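Local coordinates for putative secreted cellulose binding protein (Streptomyces coelicolor, PDB 4OY7) that cleaves glycosidic bonds of cellulose oxidatively with a single copper ion, through its lytic polysaccharide monooxygenase domain, at residues T11-L16 and P90-T95; S53-R58 and Q182-S187; A108-D113 and W176-S181; D169-M174 and F186-V191. All coordinates share one frame; numbering follows the deposited sequence.

Interaction 1: T11-L16 and P90-T95; sequences TYLCQL and PRTHLT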
loop_
_atom_site.group_PDB
_atom_site.type_symbol
_atom_site.label_atom_id
_atom_site.label_comp_id
_atom_site.label_asym_id
_atom_site.label_seq_id
_atom_site.Cartn_x
_atom_site.Cartn_y
_atom_site.Cartn_z
ATOM N N THR A 11 -3.255 -4.125 -3.497
ATOM C CA THR A 11 -2.899 -5.403 -4.105
ATOM C C THR A 11 -2.938 -6.563 -3.096
ATOM O O THR A 11 -3.314 -7.677 -3.434
ATOM C CB THR A 11 -1.548 -5.392 -4.817
ATOM O OG1 THR A 11 -0.509 -5.008 -3.906
ATOM C CG2 THR A 11 -1.586 -4.477 -6.052
ATOM N N TYR A 12 -2.546 -6.300 -1.857
ATOM C CA TYR A 12 -2.536 -7.346 -0.851
ATOM C C TYR A 12 -3.951 -7.747 -0.462
ATOM O O TYR A 12 -4.286 -8.899 -0.452
ATOM C CB TYR A 12 -1.717 -6.917 0.375
ATOM C CG TYR A 12 -1.667 -7.974 1.441
ATOM C CD1 TYR A 12 -1.033 -9.195 1.213
ATOM C CD2 TYR A 12 -2.296 -7.779 2.670
ATOM C CE1 TYR A 12 -0.981 -10.179 2.199
ATOM C CE2 TYR A 12 -2.242 -8.753 3.648
ATOM C CZ TYR A 12 -1.606 -9.952 3.411
ATOM O OH TYR A 12 -1.587 -10.929 4.423
ATOM N N LEU A 13 -4.790 -6.769 -0.164
ATOM C CA LEU A 13 -6.175 -7.092 0.194
ATOM C C LEU A 13 -6.912 -7.717 -0.972
ATOM O O LEU A 13 -7.759 -8.562 -0.770
ATOM C CB LEU A 13 -6.927 -5.881 0.707
ATOM C CG LEU A 13 -6.446 -5.296 2.040
ATOM C CD1 LEU A 13 -7.335 -4.162 2.507
ATOM C CD2 LEU A 13 -6.334 -6.358 3.131
ATOM N N CYS A 14 -6.612 -7.281 -2.187
ATOM C CA CYS A 14 -7.302 -7.854 -3.314
ATOM C C CYS A 14 -6.877 -9.304 -3.542
ATOM O O CYS A 14 -7.710 -10.170 -3.858
ATOM C CB CYS A 14 -7.144 -7.004 -4.562
ATOM S SG CYS A 14 -8.248 -5.552 -4.592
ATOM N N GLN A 15 -5.605 -9.592 -3.340
ATOM C CA GLN A 15 -5.151 -10.958 -3.511
ATOM C C GLN A 15 -5.731 -11.869 -2.417
ATOM O O GLN A 15 -6.054 -13.018 -2.700
ATOM C CB GLN A 15 -3.633 -11.024 -3.640
ATOM C CG GLN A 15 -2.834 -10.901 -2.360
ATOM C CD GLN A 15 -2.586 -12.234 -1.669
ATOM O OE1 GLN A 15 -2.521 -13.267 -2.299
ATOM N NE2 GLN A 15 -2.394 -12.184 -0.362
ATOM N N LEU A 16 -5.892 -11.364 -1.190
ATOM C CA LEU A 16 -6.579 -12.143 -0.139
ATOM C C LEU A 16 -8.018 -12.389 -0.494
ATOM O O LEU A 16 -8.512 -13.472 -0.272
ATOM C CB LEU A 16 -6.556 -11.456 1.224
ATOM C CG LEU A 16 -5.204 -11.377 1.916
ATOM C CD1 LEU A 16 -5.409 -10.576 3.199
ATOM C CD2 LEU A 16 -4.575 -12.744 2.190
ATOM N N PRO A 90 -11.542 -2.712 -0.852
ATOM C CA PRO A 90 -11.524 -3.221 0.509
ATOM C C PRO A 90 -10.822 -2.251 1.425
ATOM O O PRO A 90 -9.929 -1.571 0.989
ATOM C CB PRO A 90 -10.701 -4.516 0.389
ATOM C CG PRO A 90 -10.739 -4.881 -1.039
ATOM C CD PRO A 90 -10.811 -3.583 -1.779
ATOM N N ARG A 91 -11.203 -2.187 2.693
ATOM C CA ARG A 91 -10.561 -1.243 3.578
ATOM C C ARG A 91 -10.450 -1.783 4.990
ATOM O O ARG A 91 -11.203 -2.661 5.408
ATOM C CB ARG A 91 -11.285 0.103 3.600
ATOM C CG ARG A 91 -12.673 0.141 4.245
ATOM C CD ARG A 91 -13.421 1.462 3.986
ATOM N NE ARG A 91 -13.521 1.664 2.542
ATOM C CZ ARG A 91 -12.769 2.497 1.824
ATOM N NH1 ARG A 91 -12.874 2.481 0.504
ATOM N NH2 ARG A 91 -11.915 3.347 2.388
ATOM N N THR A 92 -9.527 -1.188 5.718
ATOM C CA THR A 92 -9.296 -1.498 7.115
ATOM C C THR A 92 -9.965 -0.439 7.991
ATOM O O THR A 92 -9.775 0.761 7.787
ATOM C CB THR A 92 -7.799 -1.535 7.413
ATOM O OG1 THR A 92 -7.163 -2.490 6.547
ATOM C CG2 THR A 92 -7.538 -1.959 8.875
ATOM N N HIS A 93 -10.718 -0.923 8.970
ATOM C CA HIS A 93 -11.434 -0.059 9.895
ATOM C C HIS A 93 -10.509 0.290 11.052
ATOM O O HIS A 93 -9.961 -0.608 11.709
ATOM C CB HIS A 93 -12.716 -0.776 10.357
ATOM C CG HIS A 93 -13.694 -0.982 9.245
ATOM N ND1 HIS A 93 -14.886 -0.291 9.165
ATOM C CD2 HIS A 93 -13.645 -1.779 8.151
ATOM C CE1 HIS A 93 -15.527 -0.652 8.065
ATOM N NE2 HIS A 93 -14.789 -1.542 7.424
ATOM N N LEU A 94 -10.322 1.598 11.267
ATOM C CA LEU A 94 -9.392 2.120 12.278
ATOM C C LEU A 94 -10.045 3.050 13.258
ATOM O O LEU A 94 -11.079 3.639 12.978
ATOM C CB LEU A 94 -8.302 2.943 11.607
ATOM C CG LEU A 94 -7.473 2.230 10.557
ATOM C CD1 LEU A 94 -6.455 3.177 9.963
ATOM C CD2 LEU A 94 -6.795 1.039 11.194
ATOM N N THR A 95 -9.388 3.214 14.412
ATOM C CA THR A 95 -9.829 4.171 15.403
ATOM C C THR A 95 -8.861 5.341 15.414
ATOM O O THR A 95 -7.679 5.198 15.780
ATOM C CB THR A 95 -9.921 3.535 16.787
ATOM O OG1 THR A 95 -10.759 2.375 16.719
ATOM C CG2 THR A 95 -10.536 4.525 17.793
#
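Leu13 and Pro90 make a small apolar helix-to-loop contact near the protein surface, where helix 10-18 leans on the chain that leads into strand 92-94. Two carbons of the leucine share the work: CB lies 4.0 Å from CB of Pro90, and CD1 comes equally near to that carbon while also approaching the carbonyl O of Pro90. The two side chains run past one another in opposite directions, so the leucine lies alongside the proline. With CG of Leu13 beside its own backbone N (chi1 -66°) and the branch beyond it extended, CD1 is carried on along the loop, where OG1 of Thr92 lies 4.4 Å from it. No hydrogen bond joins the two segments; the contact is van der Waals packing alone. Helix 10-18 belongs to the helical region that lytic polysaccharide monooxygenases of family AA10 insert between the first strands of their beta-sandwich core, and here that region meets the sandwich. From the next residue, SG of Cys14 approaches the other end of the proline ring, at 4.3 Å from CD of Pro90. That sulfur is fixed by its disulfide to Cys32, which ties helix 10-18 to helix 30-39. On the loop side, Thr92 pairs through its backbone with Asp190 and Val192 of strand 184-193, and Arg91 directs NH2 to the carbonyl O of Val191.

Interaction 2: S53-R58 and Q182-S187; sequences SNAGGR and QENFFS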
loop_
_atom_site.group_PDB
_atom_site.type_symbol
_atom_site.label_atom_id
_atom_site.label_comp_id
_atom_site.label_asym_id
_atom_site.label_seq_id
_atom_site.Cartn_x
_atom_site.Cartn_y
_atom_site.Cartn_z
ATOM N N SER A 53 12.481 0.679 -10.062
ATOM C CA SER A 53 13.930 0.450 -9.963
ATOM C C SER A 53 14.787 1.708 -9.826
ATOM O O SER A 53 15.937 1.605 -9.392
ATOM C CB SER A 53 14.456 -0.284 -11.204
ATOM O OG SER A 53 13.678 -1.422 -11.441
ATOM N N ASN A 54 14.256 2.853 -10.245
ATOM C CA ASN A 54 15.022 4.090 -10.334
ATOM C C ASN A 54 14.488 5.241 -9.506
ATOM O O ASN A 54 14.919 6.383 -9.687
ATOM C CB ASN A 54 15.101 4.515 -11.803
ATOM C CG ASN A 54 15.878 3.532 -12.632
ATOM O OD1 ASN A 54 17.107 3.407 -12.485
ATOM N ND2 ASN A 54 15.182 2.794 -13.481
ATOM N N ALA A 55 13.535 4.981 -8.617
ATOM C CA ALA A 55 12.965 6.087 -7.870
ATOM C C ALA A 55 13.970 6.819 -6.989
ATOM O O ALA A 55 13.972 8.028 -6.924
ATOM C CB ALA A 55 11.797 5.599 -7.046
ATOM N N GLY A 56 14.806 6.070 -6.284
ATOM C CA GLY A 56 15.872 6.672 -5.486
ATOM C C GLY A 56 15.446 7.635 -4.407
ATOM O O GLY A 56 16.170 8.563 -4.126
ATOM N N GLY A 57 14.296 7.415 -3.783
ATOM C CA GLY A 57 13.810 8.336 -2.745
ATOM C C GLY A 57 13.055 9.555 -3.235
ATOM O O GLY A 57 12.556 10.355 -2.434
ATOM N N ARG A 58 12.935 9.688 -4.552
ATOM C CA ARG A 58 12.161 10.783 -5.135
ATOM C C ARG A 58 10.679 10.515 -4.955
ATOM O O ARG A 58 10.274 9.361 -4.882
ATOM C CB ARG A 58 12.499 10.933 -6.616
ATOM C CG ARG A 58 13.949 11.344 -6.851
ATOM C CD ARG A 58 14.198 11.498 -8.336
ATOM N NE ARG A 58 14.267 10.209 -9.029
ATOM C CZ ARG A 58 14.426 10.089 -10.339
ATOM N NH1 ARG A 58 14.447 11.173 -11.109
ATOM N NH2 ARG A 58 14.537 8.888 -10.888
ATOM N N GLN A 182 18.543 2.117 -5.750
ATOM C CA GLN A 182 17.581 3.117 -6.232
ATOM C C GLN A 182 16.152 2.553 -6.270
ATOM O O GLN A 182 15.199 3.299 -6.387
ATOM C CB GLN A 182 18.002 3.642 -7.604
ATOM C CG GLN A 182 19.317 4.396 -7.567
ATOM C CD GLN A 182 19.201 5.717 -6.828
ATOM O OE1 GLN A 182 18.553 6.645 -7.295
ATOM N NE2 GLN A 182 19.787 5.796 -5.665
ATOM N N GLU A 183 16.013 1.235 -6.149
ATOM C CA GLU A 183 14.693 0.606 -6.150
ATOM C C GLU A 183 13.916 0.982 -4.897
ATOM O O GLU A 183 14.452 0.914 -3.778
ATOM C CB GLU A 183 14.820 -0.901 -6.259
ATOM C CG GLU A 183 13.494 -1.642 -6.369
ATOM C CD GLU A 183 13.711 -3.143 -6.359
ATOM O OE1 GLU A 183 14.209 -3.627 -5.333
ATOM O OE2 GLU A 183 13.432 -3.813 -7.375
ATOM N N ASN A 184 12.670 1.420 -5.096
ATOM C CA ASN A 184 11.749 1.723 -4.015
ATOM C C ASN A 184 10.414 0.986 -4.271
ATOM O O ASN A 184 10.058 0.721 -5.423
ATOM C CB ASN A 184 11.429 3.234 -3.999
ATOM C CG ASN A 184 12.581 4.154 -3.594
ATOM O OD1 ASN A 184 12.344 5.378 -3.575
ATOM N ND2 ASN A 184 13.772 3.637 -3.241
ATOM N N PHE A 185 9.639 0.778 -3.211
ATOM C CA PHE A 185 8.304 0.154 -3.264
ATOM C C PHE A 185 7.214 1.150 -2.867
ATOM O O PHE A 185 7.446 2.069 -2.091
ATOM C CB PHE A 185 8.300 -1.098 -2.385
ATOM C CG PHE A 185 9.220 -2.155 -2.909
ATOM C CD1 PHE A 185 10.582 -2.106 -2.686
ATOM C CD2 PHE A 185 8.717 -3.108 -3.764
ATOM C CE1 PHE A 185 11.415 -3.059 -3.249
ATOM C CE2 PHE A 185 9.532 -4.056 -4.331
ATOM C CZ PHE A 185 10.876 -4.016 -4.084
ATOM N N PHE A 186 6.020 0.944 -3.405
ATOM C CA PHE A 186 4.945 1.901 -3.289
ATOM C C PHE A 186 3.689 1.185 -2.823
ATOM O O PHE A 186 3.270 0.204 -3.433
ATOM C CB PHE A 186 4.708 2.578 -4.649
ATOM C CG PHE A 186 5.843 3.489 -5.054
ATOM C CD1 PHE A 186 7.002 2.970 -5.596
ATOM C CD2 PHE A 186 5.772 4.877 -4.833
ATOM C CE1 PHE A 186 8.089 3.782 -5.892
ATOM C CE2 PHE A 186 6.865 5.691 -5.140
ATOM C CZ PHE A 186 8.018 5.136 -5.665
ATOM N N SER A 187 3.138 1.662 -1.715
ATOM C CA SER A 187 2.039 0.962 -1.059
ATOM C C SER A 187 0.888 1.857 -0.725
ATOM O O SER A 187 1.092 2.853 -0.065
ATOM C CB SER A 187 2.549 0.340 0.240
ATOM O OG SER A 187 1.525 -0.339 0.952
HETATM O O HOH W 1 14.502 -3.047 -9.647
HETATM O O HOH W 2 18.875 8.362 -4.297
#
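Two hydrogen bonds from consecutive glycines bind the loop 53-58 to the start of strand 184-193. Gly56 N donates a hydrogen bond to Gln182 O at 2.8 Å, in the carbonyl plane and on a lone pair, while Gly57 N reaches the side-chain OD1 of Asn184, also at 2.8 Å, tilted 18° from the amide's C=O plane. The same OD1 receives Gln175 NE2 from the neighbouring strand, and ND2 of Asn184 returns to the backbone O of Glu183, so both ends of this buried amide are held. With an alanine in this place, Gly57 N and Gln175 NE2 are likely to lose their shared acceptor, leaving the turn one bond fewer to the strand. Within the loop, Arg58 folds back, NE to Ala55 O at 3.0 Å and NH2 to Asn54 O. Further out, one water joins Ser53 OG to Glu183 OE2, the copper-site glutamate whose OE1 is paired with Arg178; another joins Gly56 O to Gln182 NE2. Gln182, bent at chi2 (-69°), brings OE1 to 3.2 Å from CA of Gly56, where a side chain would collide. Packing is slight: CB of Ala55 sits 4.0 Å from CZ of Phe186, at the edge of the ring. The loop thus probably owes its position beside the strand more to directional hydrogen bonds than to apolar packing.

Interaction 3: A108-D113 and W176-S181; sequences AAHPGD and WVRSDS. With CU (copper (II) ion), chain I.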
loop_
_atom_site.group_PDB
_atom_site.type_symbol
_atom_site.label_atom_id
_atom_site.label_comp_id
_atom_site.label_asym_id
_atom_site.label_seq_id
_atom_site.Cartn_x
_atom_site.Cartn_y
_atom_site.Cartn_z
ATOM N N ALA A 108 10.926 -10.015 -0.163
ATOM C CA ALA A 108 12.396 -9.960 -0.172
ATOM C C ALA A 108 12.792 -8.788 0.686
ATOM O O ALA A 108 12.214 -7.731 0.579
ATOM C CB ALA A 108 12.973 -9.854 -1.578
ATOM N N ALA A 109 13.743 -9.003 1.581
ATOM C CA ALA A 109 14.091 -8.009 2.581
ATOM C C ALA A 109 15.204 -7.094 2.072
ATOM O O ALA A 109 16.088 -7.513 1.316
ATOM C CB ALA A 109 14.548 -8.696 3.856
ATOM N N HIS A 110 15.188 -5.867 2.571
ATOM C CA HIS A 110 16.153 -4.855 2.186
ATOM C C HIS A 110 16.311 -3.854 3.327
ATOM O O HIS A 110 15.338 -3.549 4.016
ATOM C CB HIS A 110 15.673 -4.075 0.952
ATOM C CG HIS A 110 15.325 -4.925 -0.230
ATOM N ND1 HIS A 110 16.272 -5.598 -0.976
ATOM C CD2 HIS A 110 14.132 -5.199 -0.804
ATOM C CE1 HIS A 110 15.680 -6.248 -1.958
ATOM N NE2 HIS A 110 14.378 -6.051 -1.856
ATOM N N PRO A 111 17.517 -3.276 3.477
ATOM C CA PRO A 111 17.680 -2.164 4.403
ATOM C C PRO A 111 17.068 -0.838 3.857
ATOM O O PRO A 111 16.999 -0.631 2.656
ATOM C CB PRO A 111 19.196 -2.044 4.512
ATOM C CG PRO A 111 19.686 -2.450 3.160
ATOM C CD PRO A 111 18.744 -3.543 2.709
ATOM N N GLY A 112 16.586 0.032 4.746
ATOM C CA GLY A 112 15.998 1.310 4.334
ATOM C C GLY A 112 14.926 1.833 5.274
ATOM O O GLY A 112 14.761 1.322 6.407
ATOM N N ASP A 113 14.241 2.876 4.798
ATOM C CA ASP A 113 13.201 3.613 5.531
ATOM C C ASP A 113 11.844 3.336 4.939
ATOM O O ASP A 113 11.677 3.265 3.696
ATOM C CB ASP A 113 13.382 5.135 5.407
ATOM C CG ASP A 113 14.567 5.674 6.122
ATOM O OD1 ASP A 113 15.159 4.975 6.939
ATOM O OD2 ASP A 113 14.887 6.856 5.848
ATOM N N TRP A 176 8.786 2.707 0.469
ATOM C CA TRP A 176 9.875 1.964 1.039
ATOM C C TRP A 176 11.116 2.346 0.262
ATOM O O TRP A 176 11.249 1.990 -0.917
ATOM C CB TRP A 176 9.622 0.459 0.912
ATOM C CG TRP A 176 10.623 -0.419 1.586
ATOM C CD1 TRP A 176 11.592 -0.054 2.496
ATOM C CD2 TRP A 176 10.730 -1.843 1.439
ATOM N NE1 TRP A 176 12.294 -1.164 2.897
ATOM C CE2 TRP A 176 11.786 -2.269 2.267
ATOM C CE3 TRP A 176 10.027 -2.804 0.678
ATOM C CZ2 TRP A 176 12.160 -3.604 2.359
ATOM C CZ3 TRP A 176 10.403 -4.094 0.760
ATOM C CH2 TRP A 176 11.447 -4.502 1.611
ATOM N N VAL A 177 12.006 3.065 0.924
ATOM C CA VAL A 177 13.186 3.640 0.299
ATOM C C VAL A 177 14.405 2.853 0.727
ATOM O O VAL A 177 14.874 2.942 1.872
ATOM C CB VAL A 177 13.302 5.134 0.662
ATOM C CG1 VAL A 177 14.520 5.763 -0.015
ATOM C CG2 VAL A 177 11.992 5.809 0.291
ATOM N N ARG A 178 14.894 2.014 -0.182
ATOM C CA ARG A 178 16.080 1.227 0.098
ATOM C C ARG A 178 17.271 2.136 0.309
ATOM O O ARG A 178 17.398 3.168 -0.337
ATOM C CB ARG A 178 16.371 0.233 -1.047
ATOM C CG ARG A 178 15.387 -0.930 -1.090
ATOM C CD ARG A 178 15.668 -1.880 -2.257
ATOM N NE ARG A 178 16.976 -2.528 -2.132
ATOM C CZ ARG A 178 17.461 -3.405 -3.016
ATOM N NH1 ARG A 178 16.770 -3.754 -4.094
ATOM N NH2 ARG A 178 18.677 -3.907 -2.847
ATOM N N SER A 179 18.112 1.759 1.249
ATOM C CA SER A 179 19.368 2.481 1.480
ATOM C C SER A 179 20.508 1.951 0.623
ATOM O O SER A 179 21.572 2.571 0.583
ATOM C CB SER A 179 19.745 2.448 2.953
ATOM O OG SER A 179 19.865 1.113 3.370
ATOM N N ASP A 180 20.293 0.833 -0.073
ATOM C CA ASP A 180 21.348 0.162 -0.838
ATOM C C ASP A 180 21.028 0.021 -2.311
ATOM O O ASP A 180 21.628 -0.789 -2.991
ATOM C CB ASP A 180 21.563 -1.227 -0.249
ATOM C CG ASP A 180 20.355 -2.150 -0.447
ATOM O OD1 ASP A 180 19.207 -1.667 -0.603
ATOM O OD2 ASP A 180 20.555 -3.387 -0.411
ATOM N N SER A 181 20.086 0.811 -2.802
ATOM C CA SER A 181 19.562 0.648 -4.155
ATOM C C SER A 181 18.680 1.825 -4.459
ATOM O O SER A 181 18.149 2.467 -3.537
ATOM C CB SER A 181 18.700 -0.610 -4.259
ATOM O OG SER A 181 18.224 -0.785 -5.577
HETATM CU CU CU I . 12.740 -6.787 -3.420
HETATM O O HOH W 3 13.883 -1.549 5.634
HETATM O O HOH W 4 18.876 -5.689 -0.050
HETATM O O HOH W 5 13.835 -6.142 -4.677
#
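His110 and Arg178 form the close-packed part of this contact: the guanidinium lies flat on one face of the imidazole, centres 3.7 Å apart and planes at 18°. CD of Arg178 adds a CH-pi contact over the same ring face, and CB of Ser181 lies against the guanidinium's opposite face. The bend at chi3 of the arginine (64°) folds its end back over the histidine. Asp180 grips the guanidinium side-on, with Arg178 NE to Asp180 OD1 at 2.8 Å and NH2 to OD2. This second shell probably helps to orient a copper ligand: NE2 of His110 binds the ion at 2.4 Å, and His1 completes the histidine brace characteristic of these monooxygenases. CH2 of Trp176 meets CD2 of His110 at 3.7 Å, the two rings oblique to each other; the indole edge also faces the carbonyl oxygens of Ala108 and His110. A water accepts from Trp176 NE1 at 3.2 Å and donates to His110 O. Gly112 is squeezed against the other strand, its CA 3.2 Å from Val177 O, where a CB would collide. Backbone bonds pair Asp113 with Val177 in both directions, and Ser179 N reaches Pro111 O. The solvent side is looser. Pro111 rests its ring on the carboxylate of Asp180 and on OG of Ser179, both exposed residues, and one water links His110 ND1 to Asp180 OD2. Strands 112-119 and 168-178 run antiparallel here, with Phe114 stacked on Trp176 and Phe185 of strand 184-193 meeting the same indole.

Interaction 4: D169-M174 and F186-V191; sequences DALIFM and FSCSDV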
loop_
_atom_site.group_PDB
_atom_site.type_symbol
_atom_site.label_atom_id
_atom_site.label_comp_id
_atom_site.label_asym_id
_atom_site.label_seq_id
_atom_site.Cartn_x
_atom_site.Cartn_y
_atom_site.Cartn_z
ATOM N N ASP A 169 -13.364 8.021 5.303
ATOM C CA ASP A 169 -12.366 7.304 4.527
ATOM C C ASP A 169 -11.078 8.107 4.429
ATOM O O ASP A 169 -11.090 9.339 4.466
ATOM C CB ASP A 169 -12.875 7.052 3.096
ATOM C CG ASP A 169 -13.985 6.003 3.011
ATOM O OD1 ASP A 169 -14.123 5.171 3.932
ATOM O OD2 ASP A 169 -14.685 5.977 1.965
ATOM N N ALA A 170 -9.983 7.391 4.237
ATOM C CA ALA A 170 -8.662 7.990 4.058
ATOM C C ALA A 170 -7.803 6.937 3.363
ATOM O O ALA A 170 -8.259 5.842 3.100
ATOM C CB ALA A 170 -8.083 8.392 5.414
ATOM N N LEU A 171 -6.553 7.259 3.091
ATOM C CA LEU A 171 -5.630 6.272 2.545
ATOM C C LEU A 171 -4.262 6.481 3.198
ATOM O O LEU A 171 -3.837 7.615 3.452
ATOM C CB LEU A 171 -5.581 6.437 1.046
ATOM C CG LEU A 171 -4.644 5.571 0.227
ATOM C CD1 LEU A 171 -5.255 5.529 -1.176
ATOM C CD2 LEU A 171 -3.236 6.148 0.212
ATOM N N ILE A 172 -3.583 5.387 3.505
ATOM C CA ILE A 172 -2.200 5.441 3.987
ATOM C C ILE A 172 -1.299 4.999 2.847
ATOM O O ILE A 172 -1.407 3.873 2.364
ATOM C CB ILE A 172 -1.986 4.541 5.230
ATOM C CG1 ILE A 172 -2.746 5.120 6.434
ATOM C CG2 ILE A 172 -0.515 4.411 5.587
ATOM C CD1 ILE A 172 -2.923 4.148 7.574
ATOM N N PHE A 173 -0.404 5.895 2.452
ATOM C CA PHE A 173 0.577 5.632 1.394
ATOM C C PHE A 173 1.938 5.461 2.030
ATOM O O PHE A 173 2.317 6.247 2.926
ATOM C CB PHE A 173 0.662 6.808 0.417
ATOM C CG PHE A 173 1.874 6.772 -0.449
ATOM C CD1 PHE A 173 2.007 5.806 -1.455
ATOM C CD2 PHE A 173 2.893 7.687 -0.270
ATOM C CE1 PHE A 173 3.133 5.781 -2.253
ATOM C CE2 PHE A 173 4.035 7.640 -1.062
ATOM C CZ PHE A 173 4.167 6.659 -2.024
ATOM N N MET A 174 2.654 4.412 1.621
ATOM C CA MET A 174 4.012 4.185 2.106
ATOM C C MET A 174 4.972 4.047 0.959
ATOM O O MET A 174 4.642 3.428 -0.082
ATOM C CB MET A 174 4.107 2.949 2.988
ATOM C CG MET A 174 3.016 2.832 4.015
ATOM S SD MET A 174 3.357 1.477 5.162
ATOM C CE MET A 174 1.746 1.336 5.909
ATOM N N PHE A 186 6.020 0.944 -3.405
ATOM C CA PHE A 186 4.945 1.901 -3.289
ATOM C C PHE A 186 3.689 1.185 -2.823
ATOM O O PHE A 186 3.270 0.204 -3.433
ATOM C CB PHE A 186 4.708 2.578 -4.649
ATOM C CG PHE A 186 5.843 3.489 -5.054
ATOM C CD1 PHE A 186 7.002 2.970 -5.596
ATOM C CD2 PHE A 186 5.772 4.877 -4.833
ATOM C CE1 PHE A 186 8.089 3.782 -5.892
ATOM C CE2 PHE A 186 6.865 5.691 -5.140
ATOM C CZ PHE A 186 8.018 5.136 -5.665
ATOM N N SER A 187 3.138 1.662 -1.715
ATOM C CA SER A 187 2.039 0.962 -1.059
ATOM C C SER A 187 0.888 1.857 -0.725
ATOM O O SER A 187 1.092 2.853 -0.065
ATOM C CB SER A 187 2.549 0.340 0.240
ATOM O OG SER A 187 1.525 -0.339 0.952
ATOM N N CYS A 188 -0.331 1.442 -1.080
ATOM C CA CYS A 188 -1.549 2.247 -0.838
ATOM C C CYS A 188 -2.585 1.433 -0.102
ATOM O O CYS A 188 -2.982 0.374 -0.580
ATOM C CB CYS A 188 -2.148 2.672 -2.152
ATOM S SG CYS A 188 -1.315 4.077 -2.968
ATOM N N SER A 189 -3.011 1.916 1.057
ATOM C CA SER A 189 -3.958 1.197 1.909
ATOM C C SER A 189 -5.190 2.066 2.180
ATOM O O SER A 189 -5.112 3.130 2.778
ATOM C CB SER A 189 -3.289 0.854 3.229
ATOM O OG SER A 189 -2.119 0.078 3.018
ATOM N N ASP A 190 -6.340 1.572 1.736
ATOM C CA ASP A 190 -7.603 2.191 2.042
ATOM C C ASP A 190 -8.007 1.909 3.472
ATOM O O ASP A 190 -7.955 0.748 3.931
ATOM C CB ASP A 190 -8.675 1.667 1.103
ATOM C CG ASP A 190 -8.453 2.119 -0.319
ATOM O OD1 ASP A 190 -7.946 1.310 -1.101
ATOM O OD2 ASP A 190 -8.708 3.295 -0.644
ATOM N N VAL A 191 -8.418 2.951 4.185
ATOM C CA VAL A 191 -8.820 2.830 5.593
ATOM C C VAL A 191 -10.072 3.668 5.816
ATOM O O VAL A 191 -10.445 4.508 4.961
ATOM C CB VAL A 191 -7.704 3.265 6.567
ATOM C CG1 VAL A 191 -6.419 2.500 6.253
ATOM C CG2 VAL A 191 -7.484 4.773 6.546
HETATM O O HOH W 6 -9.966 4.995 1.090
HETATM O O HOH W 7 0.185 1.420 2.507
#
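Phe173 and Cys188 face one another in a non-hydrogen-bonded pair of the antiparallel beta hairpin 168-178/184-193, part of the beta-sandwich core of this domain. Six backbone hydrogen bonds, two for each of the pairs Ala170-Val191, Ile172-Ser189 and Met174-Ser187, hold the strands together. From its backbone the Phe173 side chain starts with CB 4.0 Å from Ser187 O, and CG continues past that oxygen. CD1 of Phe173 comes within 3.4 Å of Ser187 O and meets SG of Cys188 at 4.0 Å. The sulfur lies at the ring edge, a sulfur-aromatic contact. CE1 and CZ then reach CD2 of Phe186, which lies in the plane of the Phe173 ring, 3.7 Å from CZ; the two side chains run side by side and point the same way. With CG opposite the backbone N (chi1 164°), the ring extends toward Phe186. Tyr117 and Trp131, from elsewhere in the fold, also meet the ring, and Cys188 is joined to Cys69 by a disulfide. A serine at Phe173 would probably open a gap beside that disulfide and leave Phe186 without its aromatic neighbour. CD2 of Leu171 packs on the same sulfur. Across the sheet, Ala170, Ile172 and Met174 share their face with Ser187, Ser189 and Val191: CD1 of Ile172 touches CG1 of Val191, and the serine hydroxyls are engaged by Ala4 N and Pro7 O. Between those hydroxyls one water bonds both Ser187 OG and Ser189 OG, each at 2.7 Å, and donates a hydrogen bond to Ile172 O.

Interaction 4 is the buried core of the set, a regular strand pair; interactions 1 and 3 lie at the surface, and interaction 2 is partly buried. Strand 184-193 carries one segment each of interactions 2 and 4, and strand 168-178 one each of 3 and 4, so the hairpin runs from the sandwich interior to the copper site. Interactions 2 and 3 touch each other near that site. Interaction 1, on the other side of the chain's centre, adjoins interaction 4 through the parallel strand 92-94. Chemistry follows place: apolar packing at the helix, amide and water bonds at the loop, stacked charge beside the metal, backbone pairing inside.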